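PDB 3FCY: xylan esterase 1 from Thermoanaerobacterium sp. 'JW/SL YS485', which probably removes acetyl groups from xylan and related substrates as a serine carboxylic ester hydrolase of the alpha/beta-hydrolase type, carbohydrate esterase family 7. Local coordinates for residues 80-85 / 98-103; 110-115 / 186-191; 127-132 / 336-341; 136-141 / 192-197. All coordinates share one frame; numbering follows the deposited sequence.

Contact 1: 80-85 / 98-103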
loop_
_atom_site.group_PDB
_atom_site.type_symbol
_atom_site.label_atom_id
_atom_site.label_comp_id
_atom_site.label_asym_id
_atom_site.label_seq_id
_atom_site.Cartn_x
_atom_site.Cartn_y
_atom_site.Cartn_z
ATOM N N ALA A 80 7.181 3.904 -46.687
ATOM C CA ALA A 80 8.123 4.827 -46.068
ATOM C C ALA A 80 9.470 4.160 -45.830
ATOM O O ALA A 80 9.588 2.937 -45.883
ATOM C CB ALA A 80 7.560 5.347 -44.745
ATOM N N GLU A 81 10.481 4.983 -45.574
ATOM C CA GLU A 81 11.823 4.494 -45.296
ATOM C C GLU A 81 12.087 4.663 -43.803
ATOM O O GLU A 81 11.959 5.763 -43.264
ATOM C CB GLU A 81 12.862 5.286 -46.097
ATOM C CG GLU A 81 12.869 4.991 -47.593
ATOM C CD GLU A 81 13.031 3.512 -47.890
ATOM O OE1 GLU A 81 13.937 2.880 -47.304
ATOM O OE2 GLU A 81 12.255 2.979 -48.708
ATOM N N CYS A 82 12.444 3.569 -43.140
ATOM C CA CYS A 82 12.722 3.600 -41.707
ATOM C C CYS A 82 14.221 3.487 -41.473
ATOM O O CYS A 82 14.835 2.474 -41.808
ATOM C CB CYS A 82 11.994 2.457 -41.001
ATOM S SG CYS A 82 10.194 2.595 -41.078
ATOM N N TYR A 83 14.796 4.536 -40.897
ATOM C CA TYR A 83 16.230 4.581 -40.633
ATOM C C TYR A 83 16.576 4.852 -39.177
ATOM O O TYR A 83 15.858 5.564 -38.465
ATOM C CB TYR A 83 16.892 5.697 -41.448
ATOM C CG TYR A 83 16.748 5.599 -42.947
ATOM C CD1 TYR A 83 17.392 4.592 -43.665
ATOM C CD2 TYR A 83 15.997 6.538 -43.652
ATOM C CE1 TYR A 83 17.294 4.527 -45.055
ATOM C CE2 TYR A 83 15.893 6.483 -45.037
ATOM C CZ TYR A 83 16.542 5.476 -45.731
ATOM O OH TYR A 83 16.437 5.417 -47.103
ATOM N N ASP A 84 17.698 4.283 -38.751
ATOM C CA ASP A 84 18.223 4.525 -37.423
ATOM C C ASP A 84 19.222 5.638 -37.715
ATOM O O ASP A 84 20.172 5.448 -38.480
ATOM C CB ASP A 84 18.933 3.284 -36.881
ATOM C CG ASP A 84 17.967 2.274 -36.308
ATOM O OD1 ASP A 84 18.046 1.088 -36.678
ATOM O OD2 ASP A 84 17.123 2.673 -35.478
ATOM N N LEU A 85 18.979 6.811 -37.142
ATOM C CA LEU A 85 19.841 7.956 -37.368
ATOM C C LEU A 85 20.772 8.197 -36.183
ATOM O O LEU A 85 20.345 8.157 -35.028
ATOM C CB LEU A 85 18.980 9.199 -37.631
ATOM C CG LEU A 85 19.665 10.536 -37.935
ATOM C CD1 LEU A 85 18.652 11.490 -38.570
ATOM C CD2 LEU A 85 20.246 11.135 -36.669
ATOM N N LYS A 98 15.088 7.481 -34.081
ATOM C CA LYS A 98 14.407 6.749 -35.135
ATOM C C LYS A 98 14.104 7.823 -36.169
ATOM O O LYS A 98 13.872 8.975 -35.810
ATOM C CB LYS A 98 13.097 6.131 -34.626
ATOM C CG LYS A 98 13.268 4.845 -33.824
ATOM C CD LYS A 98 11.909 4.289 -33.396
ATOM C CE LYS A 98 12.029 2.865 -32.871
ATOM N NZ LYS A 98 12.967 2.767 -31.719
ATOM N N TYR A 99 14.109 7.452 -37.443
ATOM C CA TYR A 99 13.844 8.402 -38.522
ATOM C C TYR A 99 13.012 7.721 -39.599
ATOM O O TYR A 99 13.471 6.785 -40.256
ATOM C CB TYR A 99 15.180 8.915 -39.084
ATOM C CG TYR A 99 15.121 9.696 -40.386
ATOM C CD1 TYR A 99 14.110 10.625 -40.637
ATOM C CD2 TYR A 99 16.124 9.542 -41.347
ATOM C CE1 TYR A 99 14.102 11.389 -41.816
ATOM C CE2 TYR A 99 16.129 10.297 -42.519
ATOM C CZ TYR A 99 15.118 11.218 -42.747
ATOM O OH TYR A 99 15.145 11.971 -43.902
ATOM N N ILE A 100 11.774 8.184 -39.754
ATOM C CA ILE A 100 10.858 7.626 -40.740
ATOM C C ILE A 100 10.537 8.689 -41.785
ATOM O O ILE A 100 10.056 9.777 -41.465
ATOM C CB ILE A 100 9.546 7.153 -40.086
ATOM C CG1 ILE A 100 9.860 6.270 -38.872
ATOM C CG2 ILE A 100 8.721 6.374 -41.099
ATOM C CD1 ILE A 100 8.637 5.892 -38.050
ATOM N N LYS A 101 10.808 8.353 -43.039
ATOM C CA LYS A 101 10.591 9.265 -44.151
ATOM C C LYS A 101 9.549 8.694 -45.103
ATOM O O LYS A 101 9.711 7.590 -45.626
ATOM C CB LYS A 101 11.918 9.475 -44.887
ATOM C CG LYS A 101 11.863 10.417 -46.064
ATOM C CD LYS A 101 13.205 10.433 -46.783
ATOM C CE LYS A 101 13.159 11.314 -48.020
ATOM N NZ LYS A 101 14.457 11.287 -48.753
ATOM N N PRO A 102 8.456 9.438 -45.335
ATOM C CA PRO A 102 7.412 8.953 -46.241
ATOM C C PRO A 102 7.910 8.921 -47.684
ATOM O O PRO A 102 8.715 9.762 -48.092
ATOM C CB PRO A 102 6.287 9.967 -46.039
ATOM C CG PRO A 102 7.034 11.239 -45.765
ATOM C CD PRO A 102 8.131 10.783 -44.822
ATOM N N LYS A 103 7.443 7.942 -48.452
ATOM C CA LYS A 103 7.839 7.834 -49.849
ATOM C C LYS A 103 6.948 8.729 -50.701
ATOM O O LYS A 103 6.122 8.248 -51.471
ATOM C CB LYS A 103 7.729 6.387 -50.340
ATOM C CG LYS A 103 8.852 5.461 -49.895
ATOM C CD LYS A 103 8.684 4.105 -50.569
ATOM C CE LYS A 103 9.803 3.142 -50.227
ATOM N NZ LYS A 103 9.600 1.835 -50.922
HETATM O O HOH W 1 15.367 1.981 -33.144
#
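Y83 and Y99 face each other as an antiparallel hydrogen-bonded pair, their backbones joined in both directions. The bond from Y83 N to Y99 O is short and straight (2.7 Å, 171° at the hydrogen), whereas the return bond from Y99 N to Y83 O is bent, with 133° at the hydrogen. Two residues along, E81 and K101 repeat the exchange, E81 N lying 2.7 Å from K101 O. Between these pairs the CA of I100 comes within 3.3 Å of E81 O, a CA-H...O contact. The side chains of Y83 and Y99 run side by side in the same direction, Y83 CD2 touching Y99 CD2 at 3.8 Å, with the ring planes of Y83 and Y99 inclined at 36°. The Y99 ring is the more buried; Y99 CB also meets L85 CB, and the OH is hydrogen-bonded to E196. On the opposite face of the sheet I100 CG2 packs against both A80 CB, 4.0 Å away, and C82 SG; L128 and V131 of helix 128-131 cover it. The margins are looser. D84 and K98 do not touch, but a water spans them, donating to D84 OD2 and accepting from K98 NZ, which is also hydrogen-bonded to S121 and G122. At the other end K103, an exposed residue, passes A80 with its CG and makes a long, doubtful salt bridge to E81, whose carboxylate position is uncertain. Cohesion in this hairpin of strands 80-88 and 94-102 therefore rests on main-chain bonds and apolar contact, while charge contributes mainly at the periphery.

Contact 2: 110-115 / 186-191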
loop_
_atom_site.group_PDB
_atom_site.type_symbol
_atom_site.label_atom_id
_atom_site.label_comp_id
_atom_site.label_asym_id
_atom_site.label_seq_id
_atom_site.Cartn_x
_atom_site.Cartn_y
_atom_site.Cartn_z
ATOM N N ALA A 110 7.621 18.040 -40.549
ATOM C CA ALA A 110 8.309 16.999 -39.803
ATOM C C ALA A 110 7.943 17.143 -38.333
ATOM O O ALA A 110 7.673 18.246 -37.846
ATOM C CB ALA A 110 9.822 17.122 -39.987
ATOM N N LEU A 111 7.913 16.016 -37.634
ATOM C CA LEU A 111 7.604 16.007 -36.214
ATOM C C LEU A 111 8.747 15.318 -35.482
ATOM O O LEU A 111 9.220 14.268 -35.916
ATOM C CB LEU A 111 6.300 15.246 -35.949
ATOM C CG LEU A 111 5.985 14.934 -34.472
ATOM C CD1 LEU A 111 5.657 16.217 -33.718
ATOM C CD2 LEU A 111 4.805 13.974 -34.393
ATOM N N ILE A 112 9.195 15.915 -34.382
ATOM C CA ILE A 112 10.258 15.324 -33.580
ATOM C C ILE A 112 9.679 14.983 -32.207
ATOM O O ILE A 112 9.257 15.870 -31.462
ATOM C CB ILE A 112 11.447 16.291 -33.383
ATOM C CG1 ILE A 112 11.973 16.770 -34.741
ATOM C CG2 ILE A 112 12.567 15.578 -32.628
ATOM C CD1 ILE A 112 13.066 17.836 -34.634
ATOM N N ARG A 113 9.645 13.695 -31.881
ATOM C CA ARG A 113 9.115 13.252 -30.596
ATOM C C ARG A 113 10.221 13.014 -29.575
ATOM O O ARG A 113 11.312 12.547 -29.914
ATOM C CB ARG A 113 8.309 11.956 -30.761
ATOM C CG ARG A 113 6.867 12.134 -31.196
ATOM C CD ARG A 113 6.185 10.770 -31.287
ATOM N NE ARG A 113 4.728 10.853 -31.380
ATOM C CZ ARG A 113 3.933 11.255 -30.390
ATOM N NH1 ARG A 113 4.450 11.616 -29.220
ATOM N NH2 ARG A 113 2.617 11.282 -30.561
ATOM N N PHE A 114 9.923 13.348 -28.323
ATOM C CA PHE A 114 10.849 13.160 -27.212
ATOM C C PHE A 114 10.126 12.273 -26.199
ATOM O O PHE A 114 8.917 12.409 -26.000
ATOM C CB PHE A 114 11.233 14.519 -26.626
ATOM C CG PHE A 114 11.983 15.392 -27.600
ATOM C CD1 PHE A 114 13.201 14.969 -28.134
ATOM C CD2 PHE A 114 11.463 16.620 -28.006
ATOM C CE1 PHE A 114 13.894 15.754 -29.061
ATOM C CE2 PHE A 114 12.149 17.419 -28.935
ATOM C CZ PHE A 114 13.365 16.983 -29.463
ATOM N N HIS A 115 10.861 11.369 -25.561
ATOM C CA HIS A 115 10.249 10.415 -24.642
ATOM C C HIS A 115 10.319 10.700 -23.148
ATOM O O HIS A 115 11.027 11.603 -22.691
ATOM C CB HIS A 115 10.832 9.026 -24.909
ATOM C CG HIS A 115 12.283 8.904 -24.553
ATOM N ND1 HIS A 115 12.728 8.892 -23.249
ATOM C CD2 HIS A 115 13.389 8.819 -25.331
ATOM C CE1 HIS A 115 14.048 8.805 -23.238
ATOM N NE2 HIS A 115 14.474 8.759 -24.488
ATOM N N GLN A 186 20.171 20.544 -31.528
ATOM C CA GLN A 186 21.015 20.103 -32.626
ATOM C C GLN A 186 20.220 19.216 -33.571
ATOM O O GLN A 186 20.325 19.343 -34.789
ATOM C CB GLN A 186 22.228 19.339 -32.083
ATOM C CG GLN A 186 23.187 18.822 -33.154
ATOM C CD GLN A 186 24.443 18.196 -32.561
ATOM O OE1 GLN A 186 24.501 17.903 -31.364
ATOM N NE2 GLN A 186 25.450 17.979 -33.400
ATOM N N LEU A 187 19.420 18.317 -33.003
ATOM C CA LEU A 187 18.611 17.417 -33.811
ATOM C C LEU A 187 17.578 18.196 -34.622
ATOM O O LEU A 187 17.288 17.842 -35.762
ATOM C CB LEU A 187 17.906 16.380 -32.926
ATOM C CG LEU A 187 16.990 15.389 -33.658
ATOM C CD1 LEU A 187 17.787 14.630 -34.711
ATOM C CD2 LEU A 187 16.371 14.416 -32.661
ATOM N N ALA A 188 17.022 19.252 -34.035
ATOM C CA ALA A 188 16.028 20.062 -34.736
ATOM C C ALA A 188 16.663 20.699 -35.979
ATOM O O ALA A 188 16.035 20.782 -37.036
ATOM C CB ALA A 188 15.474 21.150 -33.810
ATOM N N GLY A 189 17.912 21.138 -35.840
ATOM C CA GLY A 189 18.618 21.748 -36.954
ATOM C C GLY A 189 18.936 20.725 -38.025
ATOM O O GLY A 189 18.861 21.015 -39.221
ATOM N N ILE A 190 19.291 19.518 -37.594
ATOM C CA ILE A 190 19.608 18.448 -38.529
ATOM C C ILE A 190 18.349 18.092 -39.312
ATOM O O ILE A 190 18.391 17.898 -40.525
ATOM C CB ILE A 190 20.126 17.191 -37.781
ATOM C CG1 ILE A 190 21.529 17.460 -37.224
ATOM C CG2 ILE A 190 20.134 15.985 -38.709
ATOM C CD1 ILE A 190 22.093 16.321 -36.378
ATOM N N VAL A 191 17.224 18.010 -38.610
ATOM C CA VAL A 191 15.955 17.683 -39.246
ATOM C C VAL A 191 15.586 18.760 -40.260
ATOM O O VAL A 191 15.137 18.455 -41.362
ATOM C CB VAL A 191 14.829 17.559 -38.198
ATOM C CG1 VAL A 191 13.472 17.508 -38.887
ATOM C CG2 VAL A 191 15.048 16.302 -37.355
#
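I112 projects from strand 108-114 toward helix 176-192 and meets three of its residues, L187, A188 and V191. From CB the side chain divides. CG2 goes to L187, whose CD2 lies 4.0 Å from it as the two side chains slide past each other in opposite directions. CG1, anti to the carbonyl carbon (chi1 -55°), takes the other way and passes V191 CG2 at 4.1 Å. The chain then extends through chi2 of 174° to CD1, which lands on the helix itself: it is 3.7 Å from A188 CA and equally near V191 CG2. Small A188 lets the methyl come this close to the helix backbone. The helix runs nearly antiparallel to the strand, at 158° with 10.0 Å between the axes of the short segments, and it is one of the helices packed against the central sheet of an alpha/beta hydrolase. A valine at I112 would lack CD1 and would probably leave a gap over A188 and weaken the grip on V191. Toward the start of the strand, A110 continues the same apolar row, its CB meeting V191 CG1 at 3.8 Å. V191 thus presents one methyl to each strand residue, CG1 to A110 and CG2 to I112. No hydrogen bond crosses the interface. L187 and V191 also rest on V138 of the adjoining strand 136-140, and I112 has V204 of strand 202-207 beside it.

Contact 3: 127-132 / 336-341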
loop_
_atom_site.group_PDB
_atom_site.type_symbol
_atom_site.label_atom_id
_atom_site.label_comp_id
_atom_site.label_asym_id
_atom_site.label_seq_id
_atom_site.Cartn_x
_atom_site.Cartn_y
_atom_site.Cartn_z
ATOM N N LYS A 127 4.478 5.505 -34.726
ATOM C CA LYS A 127 4.975 6.795 -35.190
ATOM C C LYS A 127 4.384 7.026 -36.580
ATOM O O LYS A 127 4.392 8.146 -37.097
ATOM C CB LYS A 127 6.508 6.796 -35.301
ATOM C CG LYS A 127 7.264 6.475 -34.012
ATOM C CD LYS A 127 6.940 7.463 -32.899
ATOM C CE LYS A 127 7.732 7.154 -31.627
ATOM N NZ LYS A 127 7.483 5.773 -31.116
ATOM N N LEU A 128 3.861 5.956 -37.171
ATOM C CA LEU A 128 3.296 6.014 -38.515
ATOM C C LEU A 128 1.983 6.776 -38.650
ATOM O O LEU A 128 1.536 7.039 -39.766
ATOM C CB LEU A 128 3.121 4.596 -39.070
ATOM C CG LEU A 128 4.406 3.772 -39.195
ATOM C CD1 LEU A 128 4.067 2.363 -39.683
ATOM C CD2 LEU A 128 5.376 4.469 -40.157
ATOM N N ASN A 129 1.355 7.131 -37.535
ATOM C CA ASN A 129 0.105 7.874 -37.626
ATOM C C ASN A 129 0.373 9.237 -38.261
ATOM O O ASN A 129 -0.446 9.739 -39.027
ATOM C CB ASN A 129 -0.551 8.017 -36.243
ATOM C CG ASN A 129 0.322 8.750 -35.244
ATOM O OD1 ASN A 129 1.546 8.669 -35.291
ATOM N ND2 ASN A 129 -0.313 9.451 -34.314
ATOM N N TYR A 130 1.527 9.831 -37.965
ATOM C CA TYR A 130 1.864 11.115 -38.572
ATOM C C TYR A 130 2.458 10.918 -39.966
ATOM O O TYR A 130 2.379 11.810 -40.815
ATOM C CB TYR A 130 2.830 11.913 -37.691
ATOM C CG TYR A 130 2.128 12.629 -36.562
ATOM C CD1 TYR A 130 1.881 11.985 -35.347
ATOM C CD2 TYR A 130 1.667 13.937 -36.724
ATOM C CE1 TYR A 130 1.192 12.627 -34.320
ATOM C CE2 TYR A 130 0.975 14.590 -35.706
ATOM C CZ TYR A 130 0.743 13.927 -34.505
ATOM O OH TYR A 130 0.075 14.563 -33.487
ATOM N N VAL A 131 3.049 9.753 -40.210
ATOM C CA VAL A 131 3.605 9.475 -41.528
ATOM C C VAL A 131 2.409 9.386 -42.480
ATOM O O VAL A 131 2.499 9.766 -43.645
ATOM C CB VAL A 131 4.400 8.140 -41.550
ATOM C CG1 VAL A 131 4.825 7.803 -42.979
ATOM C CG2 VAL A 131 5.639 8.259 -40.660
ATOM N N ALA A 132 1.285 8.889 -41.970
ATOM C CA ALA A 132 0.071 8.783 -42.774
ATOM C C ALA A 132 -0.334 10.180 -43.237
ATOM O O ALA A 132 -0.968 10.339 -44.281
ATOM C CB ALA A 132 -1.058 8.160 -41.959
ATOM N N LEU A 336 -6.406 16.333 -30.392
ATOM C CA LEU A 336 -6.227 17.783 -30.432
ATOM C C LEU A 336 -4.788 18.078 -30.863
ATOM O O LEU A 336 -4.531 19.008 -31.635
ATOM C CB LEU A 336 -6.496 18.405 -29.054
ATOM C CG LEU A 336 -7.939 18.364 -28.531
ATOM C CD1 LEU A 336 -7.996 18.945 -27.124
ATOM C CD2 LEU A 336 -8.853 19.154 -29.477
ATOM N N ALA A 337 -3.854 17.270 -30.364
ATOM C CA ALA A 337 -2.442 17.436 -30.695
ATOM C C ALA A 337 -2.191 17.225 -32.185
ATOM O O ALA A 337 -1.474 18.003 -32.804
ATOM C CB ALA A 337 -1.582 16.459 -29.874
ATOM N N MET A 338 -2.771 16.178 -32.768
ATOM C CA MET A 338 -2.562 15.938 -34.193
ATOM C C MET A 338 -3.166 17.043 -35.058
ATOM O O MET A 338 -2.538 17.500 -36.009
ATOM C CB MET A 338 -3.143 14.596 -34.639
ATOM C CG MET A 338 -3.027 14.419 -36.158
ATOM S SD MET A 338 -3.369 12.772 -36.761
ATOM C CE MET A 338 -1.747 12.001 -36.562
ATOM N N GLN A 339 -4.388 17.459 -34.742
ATOM C CA GLN A 339 -5.025 18.524 -35.505
ATOM C C GLN A 339 -4.152 19.773 -35.393
ATOM O O GLN A 339 -4.013 20.530 -36.350
ATOM C CB GLN A 339 -6.427 18.809 -34.966
ATOM C CG GLN A 339 -7.457 17.721 -35.269
ATOM C CD GLN A 339 -7.676 17.517 -36.764
ATOM O OE1 GLN A 339 -7.695 18.476 -37.534
ATOM N NE2 GLN A 339 -7.857 16.262 -37.175
ATOM N N PHE A 340 -3.552 19.968 -34.220
ATOM C CA PHE A 340 -2.675 21.114 -33.973
ATOM C C PHE A 340 -1.434 21.005 -34.860
ATOM O O PHE A 340 -0.993 21.992 -35.456
ATOM C CB PHE A 340 -2.254 21.136 -32.501
ATOM C CG PHE A 340 -1.399 22.318 -32.115
ATOM C CD1 PHE A 340 -1.931 23.608 -32.087
ATOM C CD2 PHE A 340 -0.074 22.134 -31.722
ATOM C CE1 PHE A 340 -1.159 24.697 -31.666
ATOM C CE2 PHE A 340 0.706 23.213 -31.299
ATOM C CZ PHE A 340 0.156 24.499 -31.270
ATOM N N MET A 341 -0.875 19.800 -34.945
ATOM C CA MET A 341 0.316 19.577 -35.759
ATOM C C MET A 341 0.003 19.683 -37.246
ATOM O O MET A 341 0.827 20.172 -38.020
ATOM C CB MET A 341 0.935 18.206 -35.456
ATOM C CG MET A 341 1.760 18.170 -34.168
ATOM S SD MET A 341 3.166 19.322 -34.214
ATOM C CE MET A 341 3.830 19.140 -32.563
#
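With CG anti to the carbonyl carbon (chi1 -81°), the Y130 ring extends toward helix 333-342, while M338 starts with CG anti to its backbone N and then bends at chi3 (-85°), folding CE back over that ring. The methyl sits above the ring centre, 3.6 Å from the Y130 centroid and only 4° off the normal, a CH-pi contact. M338 SD stands farther above the same face, 5.0 Å from the Y130 centroid, completing a Met-aromatic arrangement. N129 adjoins the methyl as well, its ND2 3.7 Å from M338 CE. At the ring's edge, near its plane, M341 CB touches Y130 CE2 at 3.6 Å, the two side chains crossing at about a right angle. The phenol oxygen ends against the helix backbone: Y130 OH is 3.1 Å from M338 CA, but its approach to M338 N is poorly angled and makes no hydrogen bond. Across a subunit boundary, L128 packs on M338 of a second subunit and M338 on that subunit's L128. Within its own chain the contact joins the short helix 128-131 to helix 333-342, with Y130 resting on L111 and V137 of strands 108-114 and 136-140, and M341 on L111 and V228 of strands 108-114 and 226-230.

Contact 4: 136-141 / 192-197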
loop_
_atom_site.group_PDB
_atom_site.type_symbol
_atom_site.label_atom_id
_atom_site.label_comp_id
_atom_site.label_asym_id
_atom_site.label_seq_id
_atom_site.Cartn_x
_atom_site.Cartn_y
_atom_site.Cartn_z
ATOM N N THR A 136 7.514 13.634 -41.890
ATOM C CA THR A 136 8.734 12.876 -41.684
ATOM C C THR A 136 8.658 12.838 -40.159
ATOM O O THR A 136 8.309 13.848 -39.537
ATOM C CB THR A 136 10.001 13.652 -42.112
ATOM O OG1 THR A 136 10.307 13.342 -43.473
ATOM C CG2 THR A 136 11.199 13.267 -41.237
ATOM N N VAL A 137 8.935 11.689 -39.549
ATOM C CA VAL A 137 8.869 11.594 -38.093
ATOM C C VAL A 137 10.196 11.137 -37.500
ATOM O O VAL A 137 10.786 10.153 -37.954
ATOM C CB VAL A 137 7.752 10.615 -37.634
ATOM C CG1 VAL A 137 7.724 10.523 -36.102
ATOM C CG2 VAL A 137 6.400 11.089 -38.157
ATOM N N VAL A 138 10.652 11.864 -36.485
ATOM C CA VAL A 138 11.907 11.559 -35.807
ATOM C C VAL A 138 11.643 11.429 -34.306
ATOM O O VAL A 138 10.909 12.228 -33.732
ATOM C CB VAL A 138 12.952 12.681 -36.041
ATOM C CG1 VAL A 138 14.269 12.326 -35.360
ATOM C CG2 VAL A 138 13.169 12.887 -37.537
ATOM N N ALA A 139 12.230 10.411 -33.684
ATOM C CA ALA A 139 12.069 10.179 -32.247
ATOM C C ALA A 139 13.452 9.937 -31.651
ATOM O O ALA A 139 14.057 8.889 -31.876
ATOM C CB ALA A 139 11.167 8.974 -32.005
ATOM N N MET A 140 13.934 10.912 -30.886
ATOM C CA MET A 140 15.263 10.860 -30.274
ATOM C C MET A 140 15.332 10.098 -28.955
ATOM O O MET A 140 14.388 10.117 -28.161
ATOM C CB MET A 140 15.767 12.289 -30.038
ATOM C CG MET A 140 17.209 12.392 -29.549
ATOM S SD MET A 140 17.609 14.049 -28.926
ATOM C CE MET A 140 17.200 13.854 -27.181
ATOM N N ASP A 141 16.456 9.423 -28.732
ATOM C CA ASP A 141 16.679 8.703 -27.483
ATOM C C ASP A 141 17.530 9.625 -26.623
ATOM O O ASP A 141 18.494 10.222 -27.112
ATOM C CB ASP A 141 17.440 7.391 -27.706
ATOM C CG ASP A 141 16.567 6.294 -28.281
ATOM O OD1 ASP A 141 15.334 6.337 -28.067
ATOM O OD2 ASP A 141 17.120 5.378 -28.928
ATOM N N MET A 192 15.787 20.020 -39.880
ATOM C CA MET A 192 15.476 21.144 -40.756
ATOM C C MET A 192 16.362 21.161 -42.012
ATOM O O MET A 192 16.032 21.824 -42.999
ATOM C CB MET A 192 15.613 22.466 -39.984
ATOM C CG MET A 192 14.563 22.651 -38.888
ATOM S SD MET A 192 14.810 24.120 -37.844
ATOM C CE MET A 192 13.293 24.135 -36.885
ATOM N N ASN A 193 17.475 20.432 -41.976
ATOM C CA ASN A 193 18.376 20.368 -43.128
ATOM C C ASN A 193 18.127 19.142 -43.999
ATOM O O ASN A 193 18.807 18.953 -45.005
ATOM C CB ASN A 193 19.849 20.368 -42.692
ATOM C CG ASN A 193 20.383 21.764 -42.438
ATOM O OD1 ASN A 193 20.060 22.705 -43.165
ATOM N ND2 ASN A 193 21.220 21.906 -41.414
ATOM N N MET A 194 17.169 18.304 -43.616
ATOM C CA MET A 194 16.874 17.118 -44.411
ATOM C C MET A 194 16.257 17.585 -45.729
ATOM O O MET A 194 15.480 18.540 -45.759
ATOM C CB MET A 194 15.905 16.189 -43.670
ATOM C CG MET A 194 16.430 15.669 -42.335
ATOM S SD MET A 194 15.240 14.613 -41.456
ATOM C CE MET A 194 16.352 13.565 -40.487
ATOM N N PRO A 195 16.602 16.921 -46.837
ATOM C CA PRO A 195 16.069 17.298 -48.147
ATOM C C PRO A 195 14.542 17.290 -48.298
ATOM O O PRO A 195 13.995 18.144 -48.995
ATOM C CB PRO A 195 16.763 16.319 -49.096
ATOM C CG PRO A 195 17.006 15.117 -48.226
ATOM C CD PRO A 195 17.481 15.745 -46.945
ATOM N N GLU A 196 13.859 16.347 -47.648
ATOM C CA GLU A 196 12.398 16.256 -47.751
ATOM C C GLU A 196 11.663 17.112 -46.720
ATOM O O GLU A 196 10.430 17.160 -46.704
ATOM C CB GLU A 196 11.930 14.799 -47.607
ATOM C CG GLU A 196 11.769 14.306 -46.159
ATOM C CD GLU A 196 13.084 13.939 -45.487
ATOM O OE1 GLU A 196 14.154 14.238 -46.059
ATOM O OE2 GLU A 196 13.045 13.357 -44.376
ATOM N N VAL A 197 12.416 17.801 -45.874
ATOM C CA VAL A 197 11.811 18.616 -44.829
ATOM C C VAL A 197 11.812 20.126 -45.076
ATOM O O VAL A 197 12.855 20.718 -45.369
ATOM C CB VAL A 197 12.510 18.366 -43.470
ATOM C CG1 VAL A 197 11.927 19.282 -42.412
ATOM C CG2 VAL A 197 12.357 16.903 -43.060
#
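The carboxylate of E196, the flat group of this contact, meets T136 through OE2, which accepts a hydrogen bond from T136 OG1 at 2.9 Å. OE2 receives the T136 hydroxyl on its anti lone pair, the one directed away from OE1, and the two side chains cross at about a right angle. The methyl of T136 is close to the same oxygen, with CG2 3.6 Å from E196 OE2. The glutamate folds back to get there: CG lies between the backbone N and the carbonyl carbon (chi1 84°), and a second bend at chi2 (-79°) turns the carboxylate toward the strand. This compact course also brings E196 CG to 3.2 Å from T136 OG1. OE2 has a second partner in Y99 OH, so two hydroxyl groups grip a single oxygen of a buried carboxylate, which is likely to help offset the cost of burying its charge. A glutamine at E196 would remove that charge and would probably weaken the hold on both hydroxyls, leaving those of T136 and Y99 less firmly directed. Beside the polar bond the packing is apolar. V197 CG2 lies 4.1 Å from T136 CB, and M194 bridges two strand residues, its SD 4.3 Å from T136 CG2 and its CE 4.4 Å from V138 CG2. M194 to V197 form a type I beta turn, with V197 N bonded to M194 O at 3.2 Å. The arrangement belongs to an alpha/beta-hydrolase core: the loop leaving helix 176-192 turns across the start of strand 136-140 before the chain re-enters the sheet at strand 202-207.

Overall arrangement
The first segments of the four contacts follow one another along the chain, but their partners lie at very different separations, from 13 residues in contact 1 to 204 in contact 3. Contacts 1, 2 and 4 share the mixed sheet, in which strands 80-88, 94-102, 136-140 and 108-114 are successive neighbours. Contacts 2 and 4 are closest, with centres 6 Å apart, and both involve helix 176-192 or the loop after it; the centre of contact 1 is about 9 Å from that of contact 4. The centre of contact 3 is about 15 to 16 Å from those of the others, and it brings helix 333-342, near the calcium site, to that region. Together they connect the hairpin 80-102, central strands and C-terminal helix.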